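Local structure of bile acid 7a-dehydratase, BaiE (Clostridium hiranonis DSM 13275, 4L8P) at residues S66-T71 with K148-D153; V137-G142 with I166-F171. The protein probably catalyses the elimination of water at the 7-alpha-hydroxyl position of bile acid intermediates during bacterial 7-dehydroxylation. One frame throughout, in Å; residues are numbered along the deposited sequence.

Contact 1: residues S66-T71 with K148-D153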
ATOM      1  N   SER A  66     -17.547   1.760  15.092  1.00 18.83           N
ATOM      2  CA  SER A  66     -18.515   2.799  15.467  1.00 20.32           C
ATOM      3  C   SER A  66     -19.188   2.548  16.812  1.00 23.23           C
ATOM      4  O   SER A  66     -19.588   1.420  17.075  1.00 22.28           O
ATOM      5  CB  SER A  66     -19.575   2.941  14.389  1.00 22.98           C
ATOM      6  OG  SER A  66     -20.532   3.911  14.795  1.00 26.06           O
ATOM      7  N   PRO A  67     -19.313   3.605  17.656  1.00 22.29           N
ATOM      8  CA  PRO A  67     -20.063   3.454  18.923  1.00 26.75           C
ATOM      9  C   PRO A  67     -21.588   3.530  18.731  1.00 30.73           C
ATOM     10  O   PRO A  67     -22.333   3.283  19.679  1.00 36.23           O
ATOM     11  CB  PRO A  67     -19.550   4.632  19.771  1.00 26.42           C
ATOM     12  CG  PRO A  67     -19.191   5.674  18.784  1.00 25.79           C
ATOM     13  CD  PRO A  67     -18.689   4.940  17.558  1.00 23.15           C
ATOM     14  N   ASN A  68     -22.036   3.862  17.524  1.00 32.36           N
ATOM     15  CA  ASN A  68     -23.464   3.918  17.172  1.00 35.56           C
ATOM     16  C   ASN A  68     -24.031   2.492  17.040  1.00 41.27           C
ATOM     17  O   ASN A  68     -23.899   1.872  15.990  1.00 39.62           O
ATOM     18  CB  ASN A  68     -23.600   4.699  15.854  1.00 34.92           C
ATOM     19  CG  ASN A  68     -25.034   4.872  15.377  1.00 44.08           C
ATOM     20  OD1 ASN A  68     -25.985   4.313  15.931  1.00 43.19           O
ATOM     21  ND2 ASN A  68     -25.187   5.663  14.321  1.00 47.23           N
ATOM     22  N   ILE A  69     -24.652   1.967  18.093  0.50 50.67           N
ATOM     23  CA  ILE A  69     -25.168   0.585  18.048  0.50 55.18           C
ATOM     24  C   ILE A  69     -26.518   0.420  17.312  0.50 54.15           C
ATOM     25  O   ILE A  69     -27.135  -0.643  17.396  0.50 57.45           O
ATOM     26  CB  ILE A  69     -25.206  -0.063  19.447  0.50 56.71           C
ATOM     27  CG1 ILE A  69     -23.775  -0.340  19.921  0.50 52.68           C
ATOM     28  CG2 ILE A  69     -25.991  -1.366  19.408  0.50 59.11           C
ATOM     29  CD1 ILE A  69     -23.697  -1.004  21.279  0.50 56.92           C
ATOM     30  N   GLU A  70     -26.965   1.451  16.586  1.00 50.27           N
ATOM     31  CA  GLU A  70     -27.918   1.259  15.461  1.00 60.21           C
ATOM     32  C   GLU A  70     -27.193   0.506  14.314  1.00 57.41           C
ATOM     33  O   GLU A  70     -27.834  -0.125  13.480  1.00 55.87           O
ATOM     34  CB  GLU A  70     -28.467   2.589  14.915  1.00 66.88           C
ATOM     35  CG  GLU A  70     -29.124   3.523  15.931  1.00 74.47           C
ATOM     36  CD  GLU A  70     -30.374   2.954  16.585  1.00 89.73           C
ATOM     37  OE1 GLU A  70     -31.048   2.082  15.988  1.00 96.87           O
ATOM     38  OE2 GLU A  70     -30.693   3.397  17.709  1.00 90.00           O
ATOM     39  N   THR A  71     -25.858   0.616  14.276  1.00 56.61           N
ATOM     40  CA  THR A  71     -24.986  -0.222  13.429  1.00 61.19           C
ATOM     41  C   THR A  71     -25.218  -1.726  13.652  1.00 51.71           C
ATOM     42  O   THR A  71     -25.209  -2.209  14.798  1.00 45.84           O
ATOM     43  CB  THR A  71     -23.478   0.055  13.717  1.00 54.00           C
ATOM     44  OG1 THR A  71     -23.198   1.458  13.612  1.00 57.37           O
ATOM     45  CG2 THR A  71     -22.560  -0.717  12.768  1.00 54.84           C
ATOM     46  N   LYS A 148     -17.813   1.033   4.902  1.00 15.27           N
ATOM     47  CA  LYS A 148     -18.628   2.204   5.186  1.00 15.59           C
ATOM     48  C   LYS A 148     -18.143   2.772   6.533  1.00 15.75           C
ATOM     49  O   LYS A 148     -17.976   2.019   7.522  1.00 15.32           O
ATOM     50  CB  LYS A 148     -20.115   1.863   5.269  1.00 17.77           C
ATOM     51  CG  LYS A 148     -20.698   1.258   4.003  1.00 20.44           C
ATOM     52  CD  LYS A 148     -20.718   2.268   2.859  1.00 21.99           C
ATOM     53  CE  LYS A 148     -21.112   1.660   1.518  1.00 26.12           C
ATOM     54  NZ  LYS A 148     -21.296   2.759   0.528  1.00 29.48           N
ATOM     55  N   TYR A 149     -17.981   4.094   6.575  1.00 14.24           N
ATOM     56  CA  TYR A 149     -17.463   4.796   7.746  1.00 15.34           C
ATOM     57  C   TYR A 149     -18.446   5.854   8.180  1.00 16.49           C
ATOM     58  O   TYR A 149     -19.242   6.385   7.383  1.00 16.03           O
ATOM     59  CB  TYR A 149     -16.117   5.490   7.458  1.00 16.62           C
ATOM     60  CG  TYR A 149     -15.080   4.626   6.773  1.00 15.64           C
ATOM     61  CD1 TYR A 149     -14.279   3.732   7.505  1.00 15.92           C
ATOM     62  CD2 TYR A 149     -14.915   4.671   5.417  1.00 15.72           C
ATOM     63  CE1 TYR A 149     -13.342   2.906   6.851  1.00 15.61           C
ATOM     64  CE2 TYR A 149     -13.981   3.876   4.780  1.00 16.83           C
ATOM     65  CZ  TYR A 149     -13.183   2.999   5.510  1.00 15.21           C
ATOM     66  OH  TYR A 149     -12.243   2.189   4.854  1.00 16.34           O
ATOM     67  N   GLU A 150     -18.353   6.203   9.444  1.00 16.40           N
ATOM     68  CA  GLU A 150     -19.114   7.334   9.949  1.00 18.71           C
ATOM     69  C   GLU A 150     -18.297   8.153  10.905  1.00 17.72           C
ATOM     70  O   GLU A 150     -17.403   7.642  11.568  1.00 16.01           O
ATOM     71  CB  GLU A 150     -20.429   6.877  10.529  1.00 26.11           C
ATOM     72  CG  GLU A 150     -20.366   6.210  11.865  1.00 28.48           C
ATOM     73  CD  GLU A 150     -21.759   5.845  12.366  1.00 36.30           C
ATOM     74  OE1 GLU A 150     -22.674   6.707  12.341  1.00 42.36           O
ATOM     75  OE2 GLU A 150     -21.927   4.699  12.799  1.00 28.55           O
ATOM     76  N   LYS A 151     -18.611   9.442  10.938  1.00 17.75           N
ATOM     77  CA  LYS A 151     -17.868  10.415  11.722  1.00 18.12           C
ATOM     78  C   LYS A 151     -18.789  10.858  12.865  1.00 19.86           C
ATOM     79  O   LYS A 151     -19.901  11.323  12.631  1.00 18.45           O
ATOM     80  CB  LYS A 151     -17.469  11.618  10.872  1.00 17.46           C
ATOM     81  CG  LYS A 151     -16.404  12.484  11.537  1.00 18.66           C
ATOM     82  CD  LYS A 151     -16.015  13.665  10.645  1.00 20.45           C
ATOM     83  CE  LYS A 151     -14.758  14.348  11.125  1.00 24.09           C
ATOM     84  NZ  LYS A 151     -14.428  15.497  10.225  1.00 23.52           N
ATOM     85  N   ILE A 152     -18.307  10.671  14.090  1.00 20.56           N
ATOM     86  CA  ILE A 152     -19.074  10.974  15.304  1.00 23.95           C
ATOM     87  C   ILE A 152     -18.176  11.804  16.199  1.00 25.82           C
ATOM     88  O   ILE A 152     -17.050  11.384  16.495  1.00 24.46           O
ATOM     89  CB  ILE A 152     -19.512   9.677  16.015  1.00 26.00           C
ATOM     90  CG1 ILE A 152     -20.460   8.877  15.110  1.00 27.10           C
ATOM     91  CG2 ILE A 152     -20.170  10.017  17.360  1.00 30.94           C
ATOM     92  CD1 ILE A 152     -20.706   7.447  15.549  1.00 31.36           C
ATOM     93  N   ASP A 153     -18.655  13.001  16.585  1.00 29.69           N
ATOM     94  CA  ASP A 153     -17.900  13.936  17.430  1.00 30.27           C
ATOM     95  C   ASP A 153     -16.451  14.129  16.996  1.00 30.52           C
ATOM     96  O   ASP A 153     -15.534  14.035  17.812  1.00 37.23           O
ATOM     97  CB  ASP A 153     -17.985  13.502  18.909  1.00 42.47           C
ATOM     98  CG  ASP A 153     -19.427  13.389  19.418  1.00 50.12           C
ATOM     99  OD1 ASP A 153     -20.330  14.086  18.901  1.00 53.49           O
ATOM    100  OD2 ASP A 153     -19.663  12.589  20.346  1.00 48.13           O
TER

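Contact 2: residues V137-G142 with I166-F171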
ATOM      1  N   VAL A 137      -1.174 -25.501   8.913  1.00 22.36           N
ATOM      2  CA  VAL A 137      -2.082 -24.992   7.886  1.00 20.75           C
ATOM      3  C   VAL A 137      -1.645 -23.592   7.526  1.00 18.88           C
ATOM      4  O   VAL A 137      -1.365 -22.772   8.414  1.00 20.97           O
ATOM      5  CB  VAL A 137      -3.574 -24.996   8.336  1.00 22.46           C
ATOM      6  CG1 VAL A 137      -4.440 -24.181   7.385  1.00 23.89           C
ATOM      7  CG2 VAL A 137      -4.086 -26.423   8.449  1.00 24.09           C
ATOM      8  N   GLY A 138      -1.568 -23.319   6.219  1.00 18.36           N
ATOM      9  CA  GLY A 138      -1.447 -21.944   5.717  1.00 17.82           C
ATOM     10  C   GLY A 138      -2.659 -21.616   4.864  1.00 17.27           C
ATOM     11  O   GLY A 138      -3.214 -22.498   4.203  1.00 17.36           O
ATOM     12  N   ILE A 139      -3.101 -20.370   4.923  1.00 17.72           N
ATOM     13  CA  ILE A 139      -4.198 -19.860   4.099  1.00 17.89           C
ATOM     14  C   ILE A 139      -3.731 -18.537   3.510  1.00 16.73           C
ATOM     15  O   ILE A 139      -3.301 -17.650   4.258  1.00 18.71           O
ATOM     16  CB  ILE A 139      -5.487 -19.649   4.910  1.00 19.82           C
ATOM     17  CG1 ILE A 139      -5.961 -20.957   5.560  1.00 21.78           C
ATOM     18  CG2 ILE A 139      -6.592 -19.060   4.027  1.00 20.54           C
ATOM     19  CD1 ILE A 139      -7.027 -20.750   6.612  1.00 22.98           C
ATOM     20  N   ASN A 140      -3.834 -18.395   2.188  1.00 16.60           N
ATOM     21  CA  ASN A 140      -3.540 -17.129   1.481  1.00 16.00           C
ATOM     22  C   ASN A 140      -4.770 -16.730   0.656  1.00 15.15           C
ATOM     23  O   ASN A 140      -5.459 -17.589   0.124  1.00 17.41           O
ATOM     24  CB  ASN A 140      -2.395 -17.292   0.463  1.00 16.20           C
ATOM     25  CG  ASN A 140      -1.071 -17.666   1.095  1.00 19.35           C
ATOM     26  OD1 ASN A 140      -0.761 -17.239   2.193  1.00 21.69           O
ATOM     27  ND2 ASN A 140      -0.282 -18.460   0.382  1.00 22.35           N
ATOM     28  N   GLY A 141      -4.990 -15.444   0.511  1.00 14.34           N
ATOM     29  CA  GLY A 141      -6.070 -14.958  -0.308  1.00 16.01           C
ATOM     30  C   GLY A 141      -5.953 -13.497  -0.692  1.00 17.03           C
ATOM     31  O   GLY A 141      -5.024 -12.782  -0.297  1.00 15.79           O
ATOM     32  N   GLY A 142      -6.952 -13.060  -1.438  1.00 15.14           N
ATOM     33  CA  GLY A 142      -7.119 -11.672  -1.807  1.00 14.45           C
ATOM     34  C   GLY A 142      -8.582 -11.336  -1.819  1.00 15.31           C
ATOM     35  O   GLY A 142      -9.421 -12.207  -2.052  1.00 17.24           O
ATOM     36  N   ILE A 166     -11.262 -12.587  -4.158  1.00 17.79           N
ATOM     37  CA  ILE A 166     -10.619 -12.816  -5.448  1.00 18.51           C
ATOM     38  C   ILE A 166     -10.254 -14.297  -5.534  1.00 19.05           C
ATOM     39  O   ILE A 166     -10.565 -14.995  -6.519  1.00 16.98           O
ATOM     40  CB  ILE A 166      -9.362 -11.963  -5.599  1.00 19.76           C
ATOM     41  CG1 ILE A 166      -9.703 -10.461  -5.487  1.00 19.87           C
ATOM     42  CG2 ILE A 166      -8.624 -12.290  -6.894  1.00 19.81           C
ATOM     43  CD1 ILE A 166      -8.501  -9.599  -5.220  1.00 18.84           C
ATOM     44  N   PHE A 167      -9.576 -14.740  -4.480  1.00 17.48           N
ATOM     45  CA  PHE A 167      -9.286 -16.145  -4.307  1.00 20.32           C
ATOM     46  C   PHE A 167      -8.879 -16.455  -2.880  1.00 18.84           C
ATOM     47  O   PHE A 167      -8.539 -15.565  -2.108  1.00 17.56           O
ATOM     48  CB  PHE A 167      -8.225 -16.625  -5.304  1.00 27.15           C
ATOM     49  CG  PHE A 167      -6.838 -16.636  -4.752  1.00 26.64           C
ATOM     50  CD1 PHE A 167      -6.181 -15.454  -4.467  1.00 34.34           C
ATOM     51  CD2 PHE A 167      -6.186 -17.837  -4.544  1.00 32.51           C
ATOM     52  CE1 PHE A 167      -4.888 -15.492  -3.938  1.00 30.18           C
ATOM     53  CE2 PHE A 167      -4.902 -17.866  -4.031  1.00 29.31           C
ATOM     54  CZ  PHE A 167      -4.268 -16.695  -3.722  1.00 33.62           C
ATOM     55  N   GLU A 168      -8.903 -17.744  -2.564  1.00 17.62           N
ATOM     56  CA  GLU A 168      -8.439 -18.235  -1.287  1.00 18.03           C
ATOM     57  C   GLU A 168      -7.869 -19.621  -1.522  1.00 17.42           C
ATOM     58  O   GLU A 168      -8.465 -20.397  -2.271  1.00 19.43           O
ATOM     59  CB  GLU A 168      -9.570 -18.287  -0.269  1.00 19.91           C
ATOM     60  CG  GLU A 168      -9.070 -18.598   1.126  1.00 21.00           C
ATOM     61  CD  GLU A 168     -10.179 -18.531   2.171  1.00 28.71           C
ATOM     62  OE1 GLU A 168     -10.691 -17.442   2.409  1.00 30.47           O
ATOM     63  OE2 GLU A 168     -10.556 -19.553   2.750  1.00 33.08           O
ATOM     64  N   GLU A 169      -6.727 -19.914  -0.911  1.00 17.04           N
ATOM     65  CA  GLU A 169      -6.113 -21.231  -0.998  1.00 16.75           C
ATOM     66  C   GLU A 169      -5.719 -21.701   0.393  1.00 17.75           C
ATOM     67  O   GLU A 169      -5.261 -20.905   1.213  1.00 17.76           O
ATOM     68  CB  GLU A 169      -4.896 -21.234  -1.941  1.00 17.88           C
ATOM     69  CG  GLU A 169      -3.739 -20.377  -1.454  1.00 19.98           C
ATOM     70  CD  GLU A 169      -2.530 -20.359  -2.383  1.00 21.74           C
ATOM     71  OE1 GLU A 169      -2.498 -21.102  -3.387  1.00 21.28           O
ATOM     72  OE2 GLU A 169      -1.578 -19.616  -2.035  1.00 22.19           O
ATOM     73  N   HIS A 170      -5.954 -22.980   0.654  1.00 18.28           N
ATOM     74  CA  HIS A 170      -5.569 -23.657   1.897  1.00 17.07           C
ATOM     75  C   HIS A 170      -4.573 -24.748   1.544  1.00 17.18           C
ATOM     76  O   HIS A 170      -4.727 -25.479   0.554  1.00 18.69           O
ATOM     77  CB  HIS A 170      -6.782 -24.320   2.567  1.00 19.67           C
ATOM     78  CG  HIS A 170      -7.836 -23.370   3.053  1.00 21.34           C
ATOM     79  ND1 HIS A 170      -8.498 -23.562   4.249  1.00 22.85           N
ATOM     80  CD2 HIS A 170      -8.356 -22.244   2.513  1.00 22.21           C
ATOM     81  CE1 HIS A 170      -9.366 -22.587   4.433  1.00 23.59           C
ATOM     82  NE2 HIS A 170      -9.319 -21.787   3.384  1.00 23.87           N
ATOM     83  N   PHE A 171      -3.551 -24.888   2.389  1.00 17.24           N
ATOM     84  CA  PHE A 171      -2.460 -25.830   2.129  1.00 19.29           C
ATOM     85  C   PHE A 171      -1.750 -26.184   3.434  1.00 19.81           C
ATOM     86  O   PHE A 171      -1.945 -25.510   4.433  1.00 20.25           O
ATOM     87  CB  PHE A 171      -1.479 -25.217   1.116  1.00 20.28           C
ATOM     88  CG  PHE A 171      -0.996 -23.851   1.500  1.00 18.61           C
ATOM     89  CD1 PHE A 171       0.117 -23.687   2.324  1.00 20.69           C
ATOM     90  CD2 PHE A 171      -1.677 -22.716   1.065  1.00 18.99           C
ATOM     91  CE1 PHE A 171       0.546 -22.427   2.689  1.00 22.60           C
ATOM     92  CE2 PHE A 171      -1.284 -21.464   1.456  1.00 19.84           C
ATOM     93  CZ  PHE A 171      -0.162 -21.312   2.258  1.00 21.24           C
TER

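Contact 1: residues S66-T71 with K148-D153
Ser66, Pro67 and Asn68 meet Glu150 and Ile152 in a small polar-and-apolar contact that fastens a loop to the C-terminal end of strand 137-152 in the cystatin-like, SnoaL-type fold. The loop follows helix 58-62, and the strand belongs to the main antiparallel sheet. The polar half centres on the carboxylate of Glu150. CG of Glu150 sits between its backbone N and carbonyl carbon (chi1 75°), and the chain then runs out extended, long enough to span the gap to the loop. Ser66 OG donates to Glu150 OE2 at 2.6 Å, approaching from well above the carboxylate plane, 50° out of it. The same OG accepts from Asn68 N at 3.1 Å, forming an ST turn, so one small hydroxyl both shapes the loop and binds the strand. Asn68 ND2 reaches the other oxygen, Glu150 OE1, through a weak bond of 3.4 Å, the amide and carboxylate planes being 40° apart. The rotation of that amide is steadied from its opposite end, because Asn68 OD1 takes Glu70 N at 3.1 Å in an Asx turn. An asparagine suits this place because it offers a donor to the strand and an acceptor to its own loop. Beside these groups, Ile152 extends CD1 to the loop and meets Pro67 CD at 3.8 Å; the rigid proline ring also lies on Tyr157. Tyr157 pairs through its backbone with Glu150, while neighbouring Ile158 does so with Ser66, so strand 155-172 links loop and strand as well. A type I turn from Asn68 to Thr71 shapes the loop, its Asn68 O gripped twice: by Thr71 N at 2.9 Å and by Thr71 OG1 at 2.5 Å.

Contact 2: residues V137-G142 with I166-F171
Ile139 and His170 touch across an antiparallel pair of strands, the two arms of the beta hairpin 137-152/155-172 in the cystatin-like sheet. Their side chains lie side by side and point the same way, with Ile139 CG1 centred over one face of the imidazole, 3.8 Å from its centroid, in a CH-pi contact. On the other sheet face the Phe171 ring folds back over Gly138, whose CA lies 4.0 Å from the ring centroid. Two features permit this: CG of Phe171 stands between its backbone N and carbonyl carbon (chi1 52°), and glycine has no side chain in the way. Between the two faces runs the ladder, in which Gly138 pairs with Phe171 and Asn140 with Glu169 through two backbone bonds each; Gly138 N to Phe171 O measures 2.9 Å.

Further out, the imidazole is held by its own strand. His170 NE2 donates to Glu168 OE2 at 2.6 Å and 166°, the oxygen lying in the ring plane and being met on its anti side. Glu168 is in turn positioned by Arg165, which forms a salt bridge with its OE1, and its aliphatic CG rests against Ile139 CG2. On the opposite face, Glu169 turns its charge to Arg173 of the second subunit. Residues Phe167 to His170 also pair with a strand of that subunit, extending the sheet across the interface.

A classic beta bulge interrupts the ladder where Ile166 and Phe167 both face Gly142. Bare of side chain, Gly141 brings its CA within 3.1 Å of Phe167 O. Gly142 N donates to Phe167 O at 3.0 Å, whereas Ile166 N reaches Gly142 O at 2.8 Å from above the carbonyl plane, 42° out of it.

Contacts 1 and 2 share strand 137-152: residues 137-142 form its beginning and 148-152 its end. Their centres are 31 Å apart, on opposite sides of the chain's centre, and their nearest atoms are about 16 Å from each other. Along the chain the order is 66-71, 137-142, 148-153, 166-171, so the two contacts interleave. Contact 2 joins the strand to its hairpin partner, 155-172, within the main antiparallel sheet, whereas contact 1 attaches a loop near the turn that joins the two hairpin strands. One long strand thus runs from a region where the sheet continues into the second subunit to one where, in contact 1, no other chain touches.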